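Local coordinates for uncharacterized protein (PDB 2QVP) that is probably a zinc-dependent metallocarboxypeptidase of the M14 family, related to the succinylglutamate desuccinylase and aspartoacylase hydrolases, at residues A[46-51]-A[144-149]; A[129-134]-A[140-145]; A[148-153]-A[227-232]. One frame throughout, in Å; residues are numbered along the deposited sequence. Where two conformers were deposited one is given.

Interaction 1: residues A[46-51]-A[144-149]; sequences GQAGHH and SAEGRI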
loop_
_atom_site.group_PDB
_atom_site.type_symbol
_atom_site.label_atom_id
_atom_site.label_comp_id
_atom_site.label_asym_id
_atom_site.label_seq_id
_atom_site.Cartn_x
_atom_site.Cartn_y
_atom_site.Cartn_z
ATOM N N GLY A 46 -6.125 9.127 12.893
ATOM C CA GLY A 46 -6.567 10.511 12.811
ATOM C C GLY A 46 -7.658 10.618 11.771
ATOM O O GLY A 46 -8.053 9.604 11.188
ATOM N N GLN A 47 -8.151 11.840 11.567
ATOM C CA GLN A 47 -9.198 12.150 10.601
ATOM C C GLN A 47 -8.614 13.054 9.520
ATOM O O GLN A 47 -7.738 13.869 9.794
ATOM C CB GLN A 47 -10.386 12.871 11.275
ATOM C CG GLN A 47 -11.119 12.099 12.423
ATOM C CD GLN A 47 -12.136 11.025 11.959
ATOM O OE1 GLN A 47 -12.841 11.194 10.967
ATOM N NE2 GLN A 47 -12.237 9.941 12.723
ATOM N N ALA A 48 -9.075 12.858 8.291
ATOM C CA ALA A 48 -8.742 13.702 7.156
ATOM C C ALA A 48 -10.097 14.000 6.512
ATOM O O ALA A 48 -10.778 13.071 6.037
ATOM C CB ALA A 48 -7.816 13.010 6.207
ATOM N N GLY A 49 -10.510 15.275 6.552
ATOM C CA GLY A 49 -11.813 15.713 6.029
ATOM C C GLY A 49 -12.983 14.967 6.647
ATOM O O GLY A 49 -13.949 14.623 5.946
ATOM N N HIS A 50 -12.864 14.690 7.953
ATOM C CA HIS A 50 -13.857 13.923 8.745
ATOM C C HIS A 50 -14.030 12.459 8.298
ATOM O O HIS A 50 -15.073 11.858 8.549
ATOM C CB HIS A 50 -15.204 14.674 8.803
ATOM C CG HIS A 50 -15.054 16.093 9.247
ATOM N ND1 HIS A 50 -14.802 16.430 10.558
ATOM C CD2 HIS A 50 -15.045 17.251 8.548
ATOM C CE1 HIS A 50 -14.677 17.741 10.653
ATOM N NE2 HIS A 50 -14.817 18.262 9.447
ATOM N N HIS A 51 -12.994 11.913 7.653
ATOM C CA HIS A 51 -12.923 10.517 7.226
ATOM C C HIS A 51 -11.772 9.905 8.032
ATOM O O HIS A 51 -10.683 10.482 8.084
ATOM C CB HIS A 51 -12.633 10.356 5.730
ATOM C CG HIS A 51 -13.705 10.874 4.826
ATOM N ND1 HIS A 51 -14.934 10.270 4.711
ATOM C CD2 HIS A 51 -13.711 11.905 3.948
ATOM C CE1 HIS A 51 -15.662 10.915 3.816
ATOM N NE2 HIS A 51 -14.943 11.911 3.335
ATOM N N SER A 144 2.284 16.204 4.363
ATOM C CA SER A 144 0.856 16.472 4.330
ATOM C C SER A 144 0.286 16.196 5.713
ATOM O O SER A 144 0.952 15.546 6.546
ATOM C CB SER A 144 0.186 15.518 3.373
ATOM O OG SER A 144 0.136 14.240 3.989
ATOM N N ALA A 145 -0.941 16.677 5.951
ATOM C CA ALA A 145 -1.678 16.411 7.211
ATOM C C ALA A 145 -1.731 14.914 7.573
ATOM O O ALA A 145 -1.566 14.543 8.731
ATOM C CB ALA A 145 -3.101 16.972 7.131
ATOM N N GLU A 146 -1.941 14.070 6.572
ATOM C CA GLU A 146 -2.005 12.618 6.753
ATOM C C GLU A 146 -0.630 12.062 7.125
ATOM O O GLU A 146 -0.493 11.187 7.996
ATOM C CB GLU A 146 -2.513 11.907 5.490
ATOM C CG GLU A 146 -3.936 12.314 5.018
ATOM C CD GLU A 146 -4.012 13.584 4.197
ATOM O OE1 GLU A 146 -2.930 14.098 3.760
ATOM O OE2 GLU A 146 -5.164 14.051 3.989
ATOM N N GLY A 147 0.391 12.590 6.450
ATOM C CA GLY A 147 1.759 12.208 6.711
ATOM C C GLY A 147 2.107 12.541 8.136
ATOM O O GLY A 147 2.752 11.732 8.777
ATOM N N ARG A 148 1.650 13.705 8.628
ATOM C CA ARG A 148 1.900 14.097 10.011
ATOM C C ARG A 148 1.174 13.147 10.978
ATOM O O ARG A 148 1.740 12.775 12.021
ATOM C CB ARG A 148 1.555 15.573 10.234
ATOM C CG ARG A 148 2.519 16.507 9.494
ATOM C CD ARG A 148 2.165 17.985 9.615
ATOM N NE ARG A 148 3.116 18.797 8.844
ATOM C CZ ARG A 148 4.263 19.318 9.295
ATOM N NH1 ARG A 148 4.664 19.191 10.560
ATOM N NH2 ARG A 148 5.026 19.999 8.462
ATOM N N ILE A 149 -0.048 12.727 10.630
ATOM C CA ILE A 149 -0.812 11.740 11.440
ATOM C C ILE A 149 -0.050 10.414 11.546
ATOM O O ILE A 149 0.102 9.875 12.652
ATOM C CB ILE A 149 -2.241 11.485 10.891
ATOM C CG1 ILE A 149 -3.144 12.663 11.243
ATOM C CG2 ILE A 149 -2.838 10.105 11.411
ATOM C CD1 ILE A 149 -4.454 12.636 10.538
#
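The carboxylate of E146 is gripped at OE1 by two bonds and meets A48 with its other oxygen: OE2 comes within 3.6 Å of A48 CB. OE1 takes a bond from S144 OG through its anti lone pair, S144 OG to E146 OE1 being 3.1 Å, and a second from the amide nitrogen ND2 of N120. OE2 is also hydrogen-bonded elsewhere in the structure, and a buried acid held at both oxygens has its rotation fixed. A bend at chi2 (82°) curls the E146 chain back, so that the carboxylate sits between the start of its own helix and A48. S144 is the N-cap of that helix and does double duty, since its OG also accepts from G147 N at 3.0 Å.

In the fold, this is the edge of the mixed eight-stranded sheet, where strand 41-48 is outermost. The axes of strand 46-48 and of the helix turn 145-149 are antiparallel (172°) and 9.0 Å apart at closest. Past A48 the chain reverses in a type I' turn ending at H51, where strand 51-57 begins.

One turn further along the helix, I149 meets the strand with both branches. CG2 lies 3.7 Å from G46 N, while CD1, carried out by an extended chi2 of 169°, rests 3.6 Å from Q47 O. The methyls of I149 pack directly on the bare backbone of G46.

Interaction 2: residues A[129-134]-A[140-145]; sequences GFFIEN and GADTSA
The ring of F131 points an edge at the loop 140-145: D142 OD1 lies in the ring plane, 3.5 Å from CZ, and T143 OG1 is also near that plane, more distantly. G140 N approaches the same end of the ring obliquely, 3.6 Å from CE2. The carboxylate of D142 is not coplanar with the ring; the two planes stand 40° apart. An acid oxygen at the rim meets the slightly positive C-H edge, a placement that is probably mildly favourable. With chi1 at 66°, the CG of D142 sits between its own backbone N and carbonyl carbon, and this turns OD1 inward until it also comes within 3.4 Å of G129 CA.

Beyond the ring's edge, T143 OG1 joins the two segments. It accepts from G140 N at 2.8 Å with an N-H...O angle of 163°, and this bond is the main grip on the hydroxyl. It also donates to G129 O, a hydrogen bond whose modelled length of 2.5 Å is doubtfully short. The hydroxyl lies beside T143's own backbone N while the methyl CG2 is anti to that nitrogen. G129, at positive phi, brings its bare CA up against the D142 carboxylate and its carbonyl oxygen to the T143 hydroxyl. Its amide nitrogen is bonded in turn to the hydroxyl of T227.

T143 N closes back on G140 O at 3.2 Å, which completes a type I beta turn from G140 to T143. This turn follows the two-stranded antiparallel sheet of 131-133 and 136-138, a beta-hairpin, so the arrangement is the base of a hairpin: threonine and aspartate of the turn clasp the entry to the first strand just before the chain enters helix 145-152.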
loop_
_atom_site.group_PDB
_atom_site.type_symbol
_atom_site.label_atom_id
_atom_site.label_comp_id
_atom_site.label_asym_id
_atom_site.label_seq_id
_atom_site.Cartn_x
_atom_site.Cartn_y
_atom_site.Cartn_z
ATOM N N GLY A 129 7.448 13.451 2.220
ATOM C CA GLY A 129 7.795 14.155 3.445
ATOM C C GLY A 129 7.878 13.311 4.692
ATOM O O GLY A 129 7.481 13.761 5.760
ATOM N N PHE A 130 8.412 12.106 4.574
ATOM C CA PHE A 130 8.619 11.216 5.728
ATOM C C PHE A 130 10.114 11.162 5.964
ATOM O O PHE A 130 10.845 10.646 5.124
ATOM C CB PHE A 130 8.084 9.820 5.438
ATOM C CG PHE A 130 6.597 9.766 5.284
ATOM C CD1 PHE A 130 5.786 9.631 6.408
ATOM C CD2 PHE A 130 5.997 9.855 4.022
ATOM C CE1 PHE A 130 4.405 9.577 6.284
ATOM C CE2 PHE A 130 4.626 9.823 3.891
ATOM C CZ PHE A 130 3.820 9.673 5.034
ATOM N N PHE A 131 10.562 11.669 7.110
ATOM C CA PHE A 131 11.977 11.784 7.389
ATOM C C PHE A 131 12.353 11.033 8.642
ATOM O O PHE A 131 11.516 10.768 9.510
ATOM C CB PHE A 131 12.396 13.255 7.551
ATOM C CG PHE A 131 11.996 14.100 6.427
ATOM C CD1 PHE A 131 12.829 14.224 5.304
ATOM C CD2 PHE A 131 10.757 14.741 6.440
ATOM C CE1 PHE A 131 12.423 14.982 4.224
ATOM C CE2 PHE A 131 10.363 15.527 5.377
ATOM C CZ PHE A 131 11.189 15.636 4.255
ATOM N N ILE A 132 13.618 10.636 8.677
ATOM C CA ILE A 132 14.201 9.998 9.816
ATOM C C ILE A 132 15.551 10.724 9.915
ATOM O O ILE A 132 16.332 10.732 8.946
ATOM C CB ILE A 132 14.172 8.390 9.710
ATOM C CG1 ILE A 132 14.573 7.755 11.041
ATOM C CG2 ILE A 132 15.058 7.832 8.613
ATOM C CD1 ILE A 132 14.048 6.360 11.190
ATOM N N GLU A 133 15.766 11.404 11.045
ATOM C CA GLU A 133 16.970 12.209 11.316
ATOM C C GLU A 133 17.631 11.708 12.587
ATOM O O GLU A 133 17.048 11.828 13.677
ATOM C CB GLU A 133 16.620 13.691 11.481
ATOM C CG GLU A 133 15.938 14.323 10.296
ATOM C CD GLU A 133 16.757 14.215 9.024
ATOM O OE1 GLU A 133 17.980 14.339 9.122
ATOM O OE2 GLU A 133 16.170 14.006 7.940
ATOM N N ASN A 134 18.830 11.143 12.435
ATOM C CA ASN A 134 19.610 10.563 13.537
ATOM C C ASN A 134 18.760 9.625 14.411
ATOM O O ASN A 134 18.727 9.756 15.627
ATOM C CB ASN A 134 20.245 11.675 14.336
ATOM C CG ASN A 134 21.089 12.595 13.457
ATOM O OD1 ASN A 134 21.975 12.137 12.746
ATOM N ND2 ASN A 134 20.811 13.887 13.509
ATOM N N GLY A 140 8.428 17.265 7.837
ATOM C CA GLY A 140 9.210 18.380 7.332
ATOM C C GLY A 140 8.269 19.337 6.657
ATOM O O GLY A 140 7.047 19.190 6.759
ATOM N N ALA A 141 8.855 20.286 5.942
ATOM C CA ALA A 141 8.137 21.359 5.234
ATOM C C ALA A 141 7.088 20.863 4.255
ATOM O O ALA A 141 6.043 21.460 4.136
ATOM C CB ALA A 141 9.137 22.286 4.533
ATOM N N ASP A 142 7.347 19.741 3.600
ATOM C CA ASP A 142 6.398 19.187 2.613
ATOM C C ASP A 142 5.513 18.023 3.111
ATOM O O ASP A 142 4.885 17.366 2.286
ATOM C CB ASP A 142 7.161 18.772 1.343
ATOM C CG ASP A 142 8.135 17.611 1.566
ATOM O OD1 ASP A 142 8.605 17.361 2.712
ATOM O OD2 ASP A 142 8.454 16.971 0.553
ATOM N N THR A 143 5.443 17.754 4.416
ATOM C CA THR A 143 4.619 16.631 4.892
ATOM C C THR A 143 3.158 17.069 4.865
ATOM O O THR A 143 2.836 18.188 5.224
ATOM C CB THR A 143 5.062 16.130 6.295
ATOM O OG1 THR A 143 6.477 15.934 6.285
ATOM C CG2 THR A 143 4.403 14.833 6.679
ATOM N N SER A 144 2.284 16.204 4.363
ATOM C CA SER A 144 0.856 16.472 4.330
ATOM C C SER A 144 0.286 16.196 5.713
ATOM O O SER A 144 0.952 15.546 6.546
ATOM C CB SER A 144 0.186 15.518 3.373
ATOM O OG SER A 144 0.136 14.240 3.989
ATOM N N ALA A 145 -0.941 16.677 5.951
ATOM C CA ALA A 145 -1.678 16.411 7.211
ATOM C C ALA A 145 -1.731 14.914 7.573
ATOM O O ALA A 145 -1.566 14.543 8.731
ATOM C CB ALA A 145 -3.101 16.972 7.131
#

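Interaction 3: residues A[148-153]-A[227-232]; sequences RILLEH and TSFESF
The backbones stay well apart, the nearest CA pair, L150 and F229, being 9.2 Å from each other, and long side chains bridge the interval. This is buried helix-to-helix packing in the alpha/beta fold of the protein: helix 145-152 meets the N-terminal turn of helix 229-235, where S228 OG, the N-cap, accepts from S231 N at 3.2 Å.

L151 sets CD1 over one face of the F232 ring, 4.1 Å from its centroid and 22° off the normal, a CH-pi contact displaced toward the rim; the nearest ring carbon is CZ. L150 makes a plain apolar contact with F229: in the conformer given, one of two, its CD2 stands over a face of that ring, with CE1 nearest at 4.0 Å, and the side chains cross at about a right angle. Both phenylalanines keep CG anti to their backbone N (chi1 -180° for F229, 164° for F232), which throws the rings out toward helix 145-152. F130 meets F229 edge-to-face and also touches F232 and L151.

At the C-terminal end of helix 145-152, H153 turns its ring back along the chain, and its ND1 donates to I149 O at 2.9 Å, with the acceptor close to the imidazole plane.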
loop_
_atom_site.group_PDB
_atom_site.type_symbol
_atom_site.label_atom_id
_atom_site.label_comp_id
_atom_site.label_asym_id
_atom_site.label_seq_id
_atom_site.Cartn_x
_atom_site.Cartn_y
_atom_site.Cartn_z
ATOM N N ARG A 148 1.650 13.705 8.628
ATOM C CA ARG A 148 1.900 14.097 10.011
ATOM C C ARG A 148 1.174 13.147 10.978
ATOM O O ARG A 148 1.740 12.775 12.021
ATOM C CB ARG A 148 1.555 15.573 10.234
ATOM C CG ARG A 148 2.519 16.507 9.494
ATOM C CD ARG A 148 2.165 17.985 9.615
ATOM N NE ARG A 148 3.116 18.797 8.844
ATOM C CZ ARG A 148 4.263 19.318 9.295
ATOM N NH1 ARG A 148 4.664 19.191 10.560
ATOM N NH2 ARG A 148 5.026 19.999 8.462
ATOM N N ILE A 149 -0.048 12.727 10.630
ATOM C CA ILE A 149 -0.812 11.740 11.440
ATOM C C ILE A 149 -0.050 10.414 11.546
ATOM O O ILE A 149 0.102 9.875 12.652
ATOM C CB ILE A 149 -2.241 11.485 10.891
ATOM C CG1 ILE A 149 -3.144 12.663 11.243
ATOM C CG2 ILE A 149 -2.838 10.105 11.411
ATOM C CD1 ILE A 149 -4.454 12.636 10.538
ATOM N N LEU A 150 0.434 9.900 10.415
ATOM C CA LEU A 150 1.203 8.647 10.412
ATOM C C LEU A 150 2.536 8.784 11.154
ATOM O O LEU A 150 2.935 7.848 11.861
ATOM C CB LEU A 150 1.402 8.097 8.990
ATOM C CG LEU A 150 0.315 7.138 8.464
ATOM C CD1 LEU A 150 -1.111 7.517 8.877
ATOM C CD2 LEU A 150 0.456 7.000 6.948
ATOM N N LEU A 151 3.212 9.939 11.015
ATOM C CA LEU A 151 4.490 10.161 11.720
ATOM C C LEU A 151 4.294 10.241 13.228
ATOM O O LEU A 151 5.159 9.825 13.983
ATOM C CB LEU A 151 5.259 11.400 11.251
ATOM C CG LEU A 151 6.341 11.441 10.136
ATOM C CD1 LEU A 151 7.029 10.104 9.914
ATOM C CD2 LEU A 151 5.877 12.052 8.820
ATOM N N GLU A 152 3.165 10.781 13.666
ATOM C CA GLU A 152 2.831 10.756 15.078
ATOM C C GLU A 152 2.720 9.319 15.624
ATOM O O GLU A 152 2.852 9.157 16.815
ATOM C CB GLU A 152 1.558 11.549 15.359
ATOM C CG GLU A 152 1.781 13.043 15.269
ATOM C CD GLU A 152 0.486 13.863 15.192
ATOM O OE1 GLU A 152 -0.629 13.277 15.172
ATOM O OE2 GLU A 152 0.603 15.112 15.142
ATOM N N HIS A 153 2.471 8.304 14.777
ATOM C CA HIS A 153 2.441 6.890 15.224
ATOM C C HIS A 153 3.575 6.136 14.565
ATOM O O HIS A 153 3.433 4.967 14.249
ATOM C CB HIS A 153 1.073 6.218 14.934
ATOM C CG HIS A 153 -0.104 6.980 15.470
ATOM N ND1 HIS A 153 -0.646 8.057 14.803
ATOM C CD2 HIS A 153 -0.864 6.810 16.581
ATOM C CE1 HIS A 153 -1.670 8.530 15.487
ATOM N NE2 HIS A 153 -1.826 7.791 16.567
ATOM N N THR A 227 11.659 10.566 0.000
ATOM C CA THR A 227 10.960 10.803 1.278
ATOM C C THR A 227 9.574 10.137 1.290
ATOM O O THR A 227 8.688 10.532 2.053
ATOM C CB THR A 227 10.907 12.290 1.568
ATOM O OG1 THR A 227 10.036 12.936 0.633
ATOM C CG2 THR A 227 12.347 12.883 1.502
ATOM N N SER A 228 9.405 9.081 0.479
ATOM C CA SER A 228 8.164 8.295 0.454
ATOM C C SER A 228 8.003 7.520 1.738
ATOM O O SER A 228 8.979 7.280 2.486
ATOM C CB SER A 228 8.094 7.339 -0.751
ATOM O OG SER A 228 9.069 6.319 -0.660
ATOM N N PHE A 229 6.745 7.135 2.007
ATOM C CA PHE A 229 6.417 6.348 3.195
ATOM C C PHE A 229 7.253 5.027 3.261
ATOM O O PHE A 229 7.837 4.683 4.301
ATOM C CB PHE A 229 4.888 6.125 3.269
ATOM C CG PHE A 229 4.427 5.335 4.456
ATOM C CD1 PHE A 229 4.509 5.870 5.750
ATOM C CD2 PHE A 229 3.866 4.069 4.289
ATOM C CE1 PHE A 229 4.051 5.155 6.839
ATOM C CE2 PHE A 229 3.386 3.355 5.370
ATOM C CZ PHE A 229 3.489 3.884 6.656
ATOM N N GLU A 230 7.328 4.325 2.144
ATOM C CA GLU A 230 8.096 3.051 2.039
ATOM C C GLU A 230 9.618 3.244 2.182
ATOM O O GLU A 230 10.276 2.402 2.764
ATOM C CB GLU A 230 7.727 2.235 0.754
ATOM C CG GLU A 230 8.034 2.833 -0.628
ATOM C CD GLU A 230 7.029 3.901 -1.129
ATOM O OE1 GLU A 230 6.111 4.320 -0.376
ATOM O OE2 GLU A 230 7.185 4.348 -2.288
ATOM N N SER A 231 10.163 4.320 1.622
ATOM C CA SER A 231 11.571 4.683 1.839
ATOM C C SER A 231 11.813 4.915 3.336
ATOM O O SER A 231 12.787 4.425 3.886
ATOM C CB SER A 231 11.972 5.955 1.075
ATOM O OG SER A 231 12.078 5.719 -0.307
ATOM N N PHE A 232 10.912 5.666 3.974
ATOM C CA PHE A 232 10.985 5.922 5.416
ATOM C C PHE A 232 11.008 4.617 6.244
ATOM O O PHE A 232 11.848 4.446 7.109
ATOM C CB PHE A 232 9.817 6.850 5.850
ATOM C CG PHE A 232 9.557 6.863 7.357
ATOM C CD1 PHE A 232 10.370 7.577 8.202
ATOM C CD2 PHE A 232 8.486 6.168 7.897
ATOM C CE1 PHE A 232 10.149 7.571 9.599
ATOM C CE2 PHE A 232 8.245 6.170 9.276
ATOM C CZ PHE A 232 9.088 6.873 10.126
#

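From the N terminus, the chain first lays down strand 41-48; interaction 1 closes the long loop from there to helix 145-152, and so ties the outer edge of the main sheet to that helix. Interaction 2 nests inside this span, closing only the short hairpin 131-138 and sharing S144 and A145 with interaction 1. Interaction 3 starts where interaction 1 ends, R148 and I149 being common to both, and closes the next large loop, out to helix 229-235. Interactions 2 and 3 come in series but touch: F130 N lies 3.0 Å from T227 O, a probable hydrogen bond tying the hairpin's approach to the start of helix 229-235, and F130 packs on L151 of helix 145-152.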